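Local coordinates for protein ferritin light chain (Trichoplusia ni, PDB 1Z6O) that helps store iron in a soluble, non-toxic form inside a 24-chain ferritin shell, where light chains probably promote nucleation of the ferrihydrite core, at residues Q42-L47 / E165-D170; H106-T111 / A140-R145. One frame throughout, in Å; residues are numbered along the deposited sequence.

Contact 1: residues Q42-L47 / E165-D170. With FE (Fe (III) ion), chain Y.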
ATOM      1  N   GLN A  42     -50.942 -18.692  13.513  1.00 16.64           N
ATOM      2  CA  GLN A  42     -50.420 -19.223  14.771  1.00 18.33           C
ATOM      3  C   GLN A  42     -50.196 -20.731  14.648  1.00 19.03           C
ATOM      4  O   GLN A  42     -49.177 -21.253  15.107  1.00 18.81           O
ATOM      5  CB  GLN A  42     -51.398 -18.958  15.920  1.00 18.08           C
ATOM      6  CG  GLN A  42     -51.525 -17.484  16.295  1.00 17.98           C
ATOM      7  CD  GLN A  42     -52.582 -17.269  17.361  1.00 29.02           C
ATOM      8  OE1 GLN A  42     -52.615 -17.984  18.352  1.00 30.85           O
ATOM      9  NE2 GLN A  42     -53.437 -16.279  17.167  1.00 29.12           N
ATOM     10  N   ALA A  43     -51.149 -21.439  14.047  1.00 15.99           N
ATOM     11  CA  ALA A  43     -51.002 -22.888  13.880  1.00 17.25           C
ATOM     12  C   ALA A  43     -49.848 -23.216  12.917  1.00 18.43           C
ATOM     13  O   ALA A  43     -49.275 -24.301  12.975  1.00 17.15           O
ATOM     14  CB  ALA A  43     -52.324 -23.511  13.354  1.00 17.82           C
ATOM     15  N   TYR A  44     -49.517 -22.284  12.028  1.00 16.43           N
ATOM     16  CA  TYR A  44     -48.423 -22.499  11.071  1.00 17.69           C
ATOM     17  C   TYR A  44     -47.079 -22.429  11.814  1.00 17.09           C
ATOM     18  O   TYR A  44     -46.140 -23.156  11.482  1.00 16.76           O
ATOM     19  CB  TYR A  44     -48.485 -21.438   9.956  1.00 15.75           C
ATOM     20  CG  TYR A  44     -47.724 -21.806   8.686  1.00 16.86           C
ATOM     21  CD1 TYR A  44     -47.720 -23.122   8.199  1.00 17.00           C
ATOM     22  CD2 TYR A  44     -47.087 -20.825   7.929  1.00 17.38           C
ATOM     23  CE1 TYR A  44     -47.105 -23.442   6.974  1.00 17.37           C
ATOM     24  CE2 TYR A  44     -46.466 -21.133   6.708  1.00 18.76           C
ATOM     25  CZ  TYR A  44     -46.483 -22.440   6.238  1.00 18.76           C
ATOM     26  OH  TYR A  44     -45.882 -22.736   5.024  1.00 19.08           O
ATOM     27  N   ALA A  45     -46.981 -21.558  12.821  1.00 16.25           N
ATOM     28  CA  ALA A  45     -45.750 -21.481  13.615  1.00 16.55           C
ATOM     29  C   ALA A  45     -45.607 -22.816  14.354  1.00 19.19           C
ATOM     30  O   ALA A  45     -44.516 -23.371  14.471  1.00 16.54           O
ATOM     31  CB  ALA A  45     -45.835 -20.337  14.636  1.00 16.15           C
ATOM     32  N   LYS A  46     -46.725 -23.326  14.851  1.00 17.55           N
ATOM     33  CA  LYS A  46     -46.727 -24.587  15.585  1.00 20.09           C
ATOM     34  C   LYS A  46     -46.303 -25.757  14.695  1.00 17.82           C
ATOM     35  O   LYS A  46     -45.579 -26.656  15.139  1.00 17.30           O
ATOM     36  CB  LYS A  46     -48.125 -24.831  16.160  1.00 21.07           C
ATOM     37  CG  LYS A  46     -48.296 -26.154  16.891  1.00 29.83           C
ATOM     38  CD  LYS A  46     -49.739 -26.297  17.368  1.00 40.60           C
ATOM     39  CE  LYS A  46     -50.057 -27.725  17.757  1.00 55.14           C
ATOM     40  NZ  LYS A  46     -51.466 -27.842  18.213  1.00 74.22           N
ATOM     41  N   LEU A  47     -46.756 -25.756  13.445  1.00 16.85           N
ATOM     42  CA  LEU A  47     -46.374 -26.829  12.519  1.00 17.45           C
ATOM     43  C   LEU A  47     -44.862 -26.772  12.254  1.00 17.83           C
ATOM     44  O   LEU A  47     -44.191 -27.807  12.232  1.00 16.98           O
ATOM     45  CB  LEU A  47     -47.147 -26.698  11.196  1.00 18.67           C
ATOM     46  CG  LEU A  47     -46.847 -27.736  10.099  1.00 20.81           C
ATOM     47  CD1 LEU A  47     -47.116 -29.157  10.611  1.00 19.94           C
ATOM     48  CD2 LEU A  47     -47.726 -27.435   8.877  1.00 20.09           C
ATOM     49  N   GLU A 165     -43.393 -14.014  -0.168  1.00 16.90           N
ATOM     50  CA  GLU A 165     -41.973 -13.701  -0.064  1.00 21.41           C
ATOM     51  C   GLU A 165     -41.139 -14.615   0.832  1.00 24.51           C
ATOM     52  O   GLU A 165     -40.035 -15.017   0.472  1.00 25.27           O
ATOM     53  CB  GLU A 165     -41.808 -12.270   0.455  1.00 22.10           C
ATOM     54  CG  GLU A 165     -42.309 -11.183  -0.478  1.00 34.97           C
ATOM     55  CD  GLU A 165     -41.320 -10.892  -1.588  1.00 41.05           C
ATOM     56  OE1 GLU A 165     -40.115 -11.125  -1.361  1.00 50.88           O
ATOM     57  OE2 GLU A 165     -41.734 -10.420  -2.670  1.00 37.09           O
ATOM     58  N   GLU A 166     -41.665 -14.939   2.002  1.00 19.80           N
ATOM     59  CA  GLU A 166     -40.902 -15.721   2.965  1.00 21.36           C
ATOM     60  C   GLU A 166     -41.084 -17.222   2.952  1.00 25.38           C
ATOM     61  O   GLU A 166     -40.275 -17.937   3.534  1.00 21.84           O
ATOM     62  CB  GLU A 166     -41.206 -15.204   4.375  1.00 22.55           C
ATOM     63  CG  GLU A 166     -40.904 -13.730   4.553  1.00 36.28           C
ATOM     64  CD  GLU A 166     -39.453 -13.405   4.247  1.00 53.58           C
ATOM     65  OE1 GLU A 166     -38.559 -14.075   4.815  1.00 54.84           O
ATOM     66  OE2 GLU A 166     -39.205 -12.483   3.441  1.00 56.72           O
ATOM     67  N   PHE A 167     -42.136 -17.712   2.306  1.00 17.55           N
ATOM     68  CA  PHE A 167     -42.375 -19.150   2.304  1.00 17.27           C
ATOM     69  C   PHE A 167     -42.569 -19.778   0.935  1.00 22.02           C
ATOM     70  O   PHE A 167     -41.856 -20.699   0.545  1.00 17.20           O
ATOM     71  CB  PHE A 167     -43.614 -19.476   3.152  1.00 17.77           C
ATOM     72  CG  PHE A 167     -43.454 -19.129   4.607  1.00 20.60           C
ATOM     73  CD1 PHE A 167     -43.686 -17.826   5.058  1.00 21.28           C
ATOM     74  CD2 PHE A 167     -42.982 -20.079   5.508  1.00 19.37           C
ATOM     75  CE1 PHE A 167     -43.442 -17.473   6.394  1.00 23.96           C
ATOM     76  CE2 PHE A 167     -42.730 -19.739   6.844  1.00 21.93           C
ATOM     77  CZ  PHE A 167     -42.961 -18.429   7.285  1.00 21.22           C
ATOM     78  N   ILE A 168     -43.556 -19.263   0.219  1.00 18.48           N
ATOM     79  CA  ILE A 168     -43.957 -19.800  -1.068  1.00 18.89           C
ATOM     80  C   ILE A 168     -42.883 -19.923  -2.148  1.00 20.73           C
ATOM     81  O   ILE A 168     -42.767 -20.973  -2.782  1.00 18.88           O
ATOM     82  CB  ILE A 168     -45.195 -19.004  -1.553  1.00 17.72           C
ATOM     83  CG1 ILE A 168     -46.378 -19.358  -0.633  1.00 17.79           C
ATOM     84  CG2 ILE A 168     -45.520 -19.317  -3.021  1.00 17.82           C
ATOM     85  CD1 ILE A 168     -47.617 -18.460  -0.802  1.00 18.16           C
ATOM     86  N   GLU A 169     -42.077 -18.887  -2.353  1.00 20.86           N
ATOM     87  CA  GLU A 169     -41.039 -18.968  -3.383  1.00 28.60           C
ATOM     88  C   GLU A 169     -40.065 -20.099  -3.107  1.00 28.87           C
ATOM     89  O   GLU A 169     -39.771 -20.908  -3.986  1.00 30.03           O
ATOM     90  CB  GLU A 169     -40.233 -17.673  -3.471  1.00 35.95           C
ATOM     91  CG  GLU A 169     -41.041 -16.419  -3.660  1.00 54.14           C
ATOM     92  CD  GLU A 169     -40.155 -15.183  -3.804  1.00 70.24           C
ATOM     93  OE1 GLU A 169     -39.189 -15.044  -3.017  1.00 72.88           O
ATOM     94  OE2 GLU A 169     -40.428 -14.349  -4.698  1.00 68.30           O
ATOM     95  N   ASP A 170     -39.567 -20.168  -1.879  1.00 23.99           N
ATOM     96  CA  ASP A 170     -38.596 -21.198  -1.537  1.00 26.32           C
ATOM     97  C   ASP A 170     -39.131 -22.616  -1.440  1.00 26.95           C
ATOM     98  O   ASP A 170     -38.378 -23.567  -1.642  1.00 21.73           O
ATOM     99  CB  ASP A 170     -37.871 -20.828  -0.247  1.00 34.93           C
ATOM    100  CG  ASP A 170     -37.067 -19.546  -0.390  1.00 61.21           C
ATOM    101  OD1 ASP A 170     -36.445 -19.349  -1.462  1.00 60.63           O
ATOM    102  OD2 ASP A 170     -37.050 -18.738   0.568  1.00 75.11           O
TER
HETATM  103 FE    FE Y 301     -40.361  -9.188  -3.844  0.78 34.07          FE
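Tyr44 and Phe167 meet deep inside the subunit, and following Tyr44 outward shows how one ring can serve several helices. Its CB packs on Ile143 of helix 122-148. CG then lies anti to the backbone N (chi1 -161°), which swings the ring off helix 37-61 toward the segment 165-170. Farther along, CE2 comes over one face of the Phe167 ring, nearer its rim than its centre, 3.8 Å from Phe167 CD2. The ring planes are inclined at 50° and the centroids lie 5.3 Å apart, an oblique aromatic pair joined by apolar contact alone. At the tip, Tyr44 OH stays 4.0 Å from Phe167 CD2 and finds its polar partner in the carbonyl oxygen of Leu136, so the buried hydroxyl is satisfied. Phe167 also has Lys86 in a cation-pi contact and Tyr162 edge-to-face. Replacing it with an alanine would probably leave Tyr44 CE2 without the ring face it lies over and deprive Lys86 of its pi partner. Two residues earlier, within the same wider pi-type turn (165-168), the side chain of Glu165 leads away to the metal: its OE2 binds iron at 2.2 Å, together with Glu165 OE2 from each of two neighbouring subunits. One stretch of helix thus serves both a metal site between subunits and the buried interior of the ferritin four-helix bundle.

Contact 2: residues H106-T111 / A140-R145; sequences HSTMKT and AFYIHR
The hydroxyl of Tyr142 donates a short hydrogen bond to Thr108 OG1, with OH and OG1 2.5 Å apart, and so ties the loop between helices 70-96 and 122-148 to the outside of the ferritin four-helix bundle. Tyr142 extends from helix 122-148 with CG anti to its backbone N (chi1 179°), which carries the hydroxyl out to the loop. Thr108 OG1 approaches at the ring edge, close to the ring plane, and the two side chains cross at about a right angle.

The face of the same ring is taken by Met109. Its CB sits almost over the ring centre, 4.0 Å from the centroid of Tyr142 and only 13° off the normal, a CH-pi contact. From there the chain runs back along the ring toward its root, opposite in direction to the tyrosine side chain. The sulfur consequently ends up obliquely placed, 4.6 Å from the Tyr142 centroid, in a Met-aromatic contact. One ring is thus engaged at both its polar end and its apolar face by two consecutive loop residues.

An ST turn shapes the loop here: Ser107 OG accepts the backbone N-H of Met109, 3.0 Å from Met109 N. Glu40 of helix 37-61 steadies the turn, using OE1 for the backbone N of Thr108 and OE2 for Ser107 OG. At the inner end of the contact, Met109 SD rests 3.8 Å from Tyr142 CB.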
ATOM      1  N   HIS A 106     -55.021 -24.866  16.813  1.00 30.26           N
ATOM      2  CA  HIS A 106     -55.080 -25.881  15.772  1.00 32.52           C
ATOM      3  C   HIS A 106     -55.511 -25.282  14.450  1.00 31.44           C
ATOM      4  O   HIS A 106     -56.170 -24.246  14.408  1.00 33.49           O
ATOM      5  CB  HIS A 106     -56.047 -26.994  16.181  1.00 43.75           C
ATOM      6  CG  HIS A 106     -55.614 -27.736  17.406  1.00 56.91           C
ATOM      7  ND1 HIS A 106     -54.465 -28.498  17.444  1.00 61.07           N
ATOM      8  CD2 HIS A 106     -56.145 -27.795  18.650  1.00 62.33           C
ATOM      9  CE1 HIS A 106     -54.306 -28.994  18.658  1.00 61.66           C
ATOM     10  NE2 HIS A 106     -55.312 -28.581  19.410  1.00 67.71           N
ATOM     11  N   SER A 107     -55.112 -25.935  13.367  1.00 27.64           N
ATOM     12  CA  SER A 107     -55.466 -25.501  12.029  1.00 27.51           C
ATOM     13  C   SER A 107     -56.827 -26.100  11.683  1.00 34.70           C
ATOM     14  O   SER A 107     -57.200 -27.135  12.222  1.00 32.89           O
ATOM     15  CB  SER A 107     -54.438 -26.018  11.022  1.00 27.68           C
ATOM     16  OG  SER A 107     -54.860 -25.755   9.694  1.00 29.81           O
ATOM     17  N   THR A 108     -57.563 -25.455  10.786  1.00 30.81           N
ATOM     18  CA  THR A 108     -58.856 -25.982  10.367  1.00 44.31           C
ATOM     19  C   THR A 108     -58.625 -26.867   9.156  1.00 50.54           C
ATOM     20  O   THR A 108     -59.464 -27.695   8.814  1.00 54.93           O
ATOM     21  CB  THR A 108     -59.828 -24.873   9.942  1.00 46.00           C
ATOM     22  OG1 THR A 108     -59.283 -24.176   8.819  1.00 51.54           O
ATOM     23  CG2 THR A 108     -60.061 -23.895  11.077  1.00 45.67           C
ATOM     24  N   MET A 109     -57.482 -26.693   8.502  1.00 53.54           N
ATOM     25  CA  MET A 109     -57.189 -27.490   7.322  1.00 59.14           C
ATOM     26  C   MET A 109     -57.161 -28.961   7.698  1.00 67.96           C
ATOM     27  O   MET A 109     -56.346 -29.400   8.515  1.00 63.06           O
ATOM     28  CB  MET A 109     -55.858 -27.088   6.698  1.00 51.56           C
ATOM     29  CG  MET A 109     -55.685 -27.618   5.287  1.00 59.22           C
ATOM     30  SD  MET A 109     -54.076 -27.236   4.601  1.00 49.78           S
ATOM     31  CE  MET A 109     -53.135 -28.028   5.755  1.00 72.09           C
ATOM     32  N   LYS A 110     -58.075 -29.711   7.094  1.00 81.14           N
ATOM     33  CA  LYS A 110     -58.204 -31.138   7.339  1.00 90.25           C
ATOM     34  C   LYS A 110     -56.971 -31.882   6.849  1.00 93.22           C
ATOM     35  O   LYS A 110     -56.805 -32.125   5.653  1.00 90.85           O
ATOM     36  CB  LYS A 110     -59.472 -31.648   6.653  1.00 93.65           C
ATOM     37  CG  LYS A 110     -60.721 -30.936   7.162  1.00 98.54           C
ATOM     38  CD  LYS A 110     -61.869 -30.979   6.171  1.00103.02           C
ATOM     39  CE  LYS A 110     -63.016 -30.096   6.651  1.00105.74           C
ATOM     40  NZ  LYS A 110     -64.118 -29.997   5.656  1.00108.35           N
ATOM     41  N   THR A 111     -56.102 -32.226   7.794  1.00 98.18           N
ATOM     42  CA  THR A 111     -54.868 -32.936   7.494  1.00104.44           C
ATOM     43  C   THR A 111     -54.829 -34.262   8.241  1.00108.79           C
ATOM     44  O   THR A 111     -54.983 -34.301   9.461  1.00109.63           O
ATOM     45  CB  THR A 111     -53.676 -32.085   7.888  1.00104.02           C
ATOM     46  N   ALA A 140     -49.311 -23.164   3.382  1.00 17.41           N
ATOM     47  CA  ALA A 140     -49.133 -21.754   3.030  1.00 17.25           C
ATOM     48  C   ALA A 140     -50.166 -21.355   1.968  1.00 16.59           C
ATOM     49  O   ALA A 140     -50.704 -20.254   2.015  1.00 16.10           O
ATOM     50  CB  ALA A 140     -47.705 -21.486   2.504  1.00 16.02           C
ATOM     51  N   PHE A 141     -50.433 -22.239   1.007  1.00 14.84           N
ATOM     52  CA  PHE A 141     -51.429 -21.945  -0.036  1.00 16.66           C
ATOM     53  C   PHE A 141     -52.800 -21.727   0.616  1.00 18.87           C
ATOM     54  O   PHE A 141     -53.564 -20.849   0.225  1.00 16.64           O
ATOM     55  CB  PHE A 141     -51.554 -23.119  -1.019  1.00 14.23           C
ATOM     56  CG  PHE A 141     -50.503 -23.141  -2.114  1.00 15.62           C
ATOM     57  CD1 PHE A 141     -49.330 -22.387  -2.011  1.00 15.59           C
ATOM     58  CD2 PHE A 141     -50.697 -23.935  -3.248  1.00 19.57           C
ATOM     59  CE1 PHE A 141     -48.353 -22.425  -3.033  1.00 17.06           C
ATOM     60  CE2 PHE A 141     -49.734 -23.983  -4.271  1.00 20.66           C
ATOM     61  CZ  PHE A 141     -48.556 -23.222  -4.159  1.00 17.51           C
ATOM     62  N   TYR A 142     -53.105 -22.554   1.604  1.00 16.81           N
ATOM     63  CA  TYR A 142     -54.382 -22.475   2.316  1.00 17.38           C
ATOM     64  C   TYR A 142     -54.536 -21.142   3.067  1.00 18.09           C
ATOM     65  O   TYR A 142     -55.567 -20.479   2.977  1.00 16.97           O
ATOM     66  CB  TYR A 142     -54.468 -23.645   3.298  1.00 22.58           C
ATOM     67  CG  TYR A 142     -55.735 -23.666   4.110  1.00 24.96           C
ATOM     68  CD1 TYR A 142     -56.940 -24.065   3.541  1.00 39.55           C
ATOM     69  CD2 TYR A 142     -55.729 -23.281   5.449  1.00 25.04           C
ATOM     70  CE1 TYR A 142     -58.117 -24.082   4.287  1.00 46.66           C
ATOM     71  CE2 TYR A 142     -56.898 -23.292   6.207  1.00 35.23           C
ATOM     72  CZ  TYR A 142     -58.088 -23.695   5.617  1.00 48.77           C
ATOM     73  OH  TYR A 142     -59.249 -23.717   6.357  1.00 56.92           O
ATOM     74  N   ILE A 143     -53.514 -20.746   3.814  1.00 15.58           N
ATOM     75  CA  ILE A 143     -53.586 -19.484   4.555  1.00 16.13           C
ATOM     76  C   ILE A 143     -53.684 -18.305   3.587  1.00 17.54           C
ATOM     77  O   ILE A 143     -54.419 -17.336   3.826  1.00 16.97           O
ATOM     78  CB  ILE A 143     -52.347 -19.320   5.461  1.00 16.86           C
ATOM     79  CG1 ILE A 143     -52.293 -20.486   6.455  1.00 19.09           C
ATOM     80  CG2 ILE A 143     -52.407 -17.989   6.230  1.00 18.60           C
ATOM     81  CD1 ILE A 143     -50.994 -20.516   7.276  1.00 19.82           C
ATOM     82  N   HIS A 144     -52.948 -18.395   2.484  1.00 15.76           N
ATOM     83  CA  HIS A 144     -52.954 -17.349   1.465  1.00 16.42           C
ATOM     84  C   HIS A 144     -54.379 -17.197   0.898  1.00 17.58           C
ATOM     85  O   HIS A 144     -54.887 -16.085   0.734  1.00 16.56           O
ATOM     86  CB  HIS A 144     -51.961 -17.733   0.358  1.00 13.74           C
ATOM     87  CG  HIS A 144     -51.757 -16.675  -0.682  1.00 15.86           C
ATOM     88  ND1 HIS A 144     -52.681 -16.414  -1.673  1.00 17.16           N
ATOM     89  CD2 HIS A 144     -50.713 -15.835  -0.906  1.00 14.11           C
ATOM     90  CE1 HIS A 144     -52.214 -15.461  -2.465  1.00 19.05           C
ATOM     91  NE2 HIS A 144     -51.021 -15.095  -2.021  1.00 15.95           N
ATOM     92  N   ARG A 145     -55.022 -18.322   0.604  1.00 16.40           N
ATOM     93  CA  ARG A 145     -56.386 -18.301   0.069  1.00 17.94           C
ATOM     94  C   ARG A 145     -57.376 -17.751   1.117  1.00 19.12           C
ATOM     95  O   ARG A 145     -58.321 -17.018   0.795  1.00 18.36           O
ATOM     96  CB  ARG A 145     -56.800 -19.723  -0.345  1.00 19.14           C
ATOM     97  CG  ARG A 145     -58.114 -19.748  -1.096  1.00 25.32           C
ATOM     98  CD  ARG A 145     -58.512 -21.137  -1.596  1.00 24.13           C
ATOM     99  NE  ARG A 145     -59.777 -21.000  -2.308  1.00 27.30           N
ATOM    100  CZ  ARG A 145     -60.128 -21.694  -3.378  1.00 28.68           C
ATOM    101  NH1 ARG A 145     -59.308 -22.609  -3.890  1.00 23.72           N
ATOM    102  NH2 ARG A 145     -61.296 -21.443  -3.954  1.00 30.88           N
TER

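Contact 1 belongs to the core and contact 2 to the surface of the same helical bundle. Their centres lie about 11 Å apart, and the chemistry changes over that short span. Inside, two buried rings pair without a polar bond across the segments; outside, a hydroxyl bond joins CH-pi and sulfur contacts on a partly exposed ring. Contact 1 relates two helices, whereas contact 2 fastens a loop to a helix. They also meet directly: Tyr44 OH packs 3.4 Å from Ala140 CB, and Ala43 CB lies 3.7 Å from Ser107 N. Helix 122-148 therefore faces the core with Ala140 and Ile143, and the loop with Tyr142. Other side chains of segments 165-170 and 140-145 also reach a neighbouring light chain.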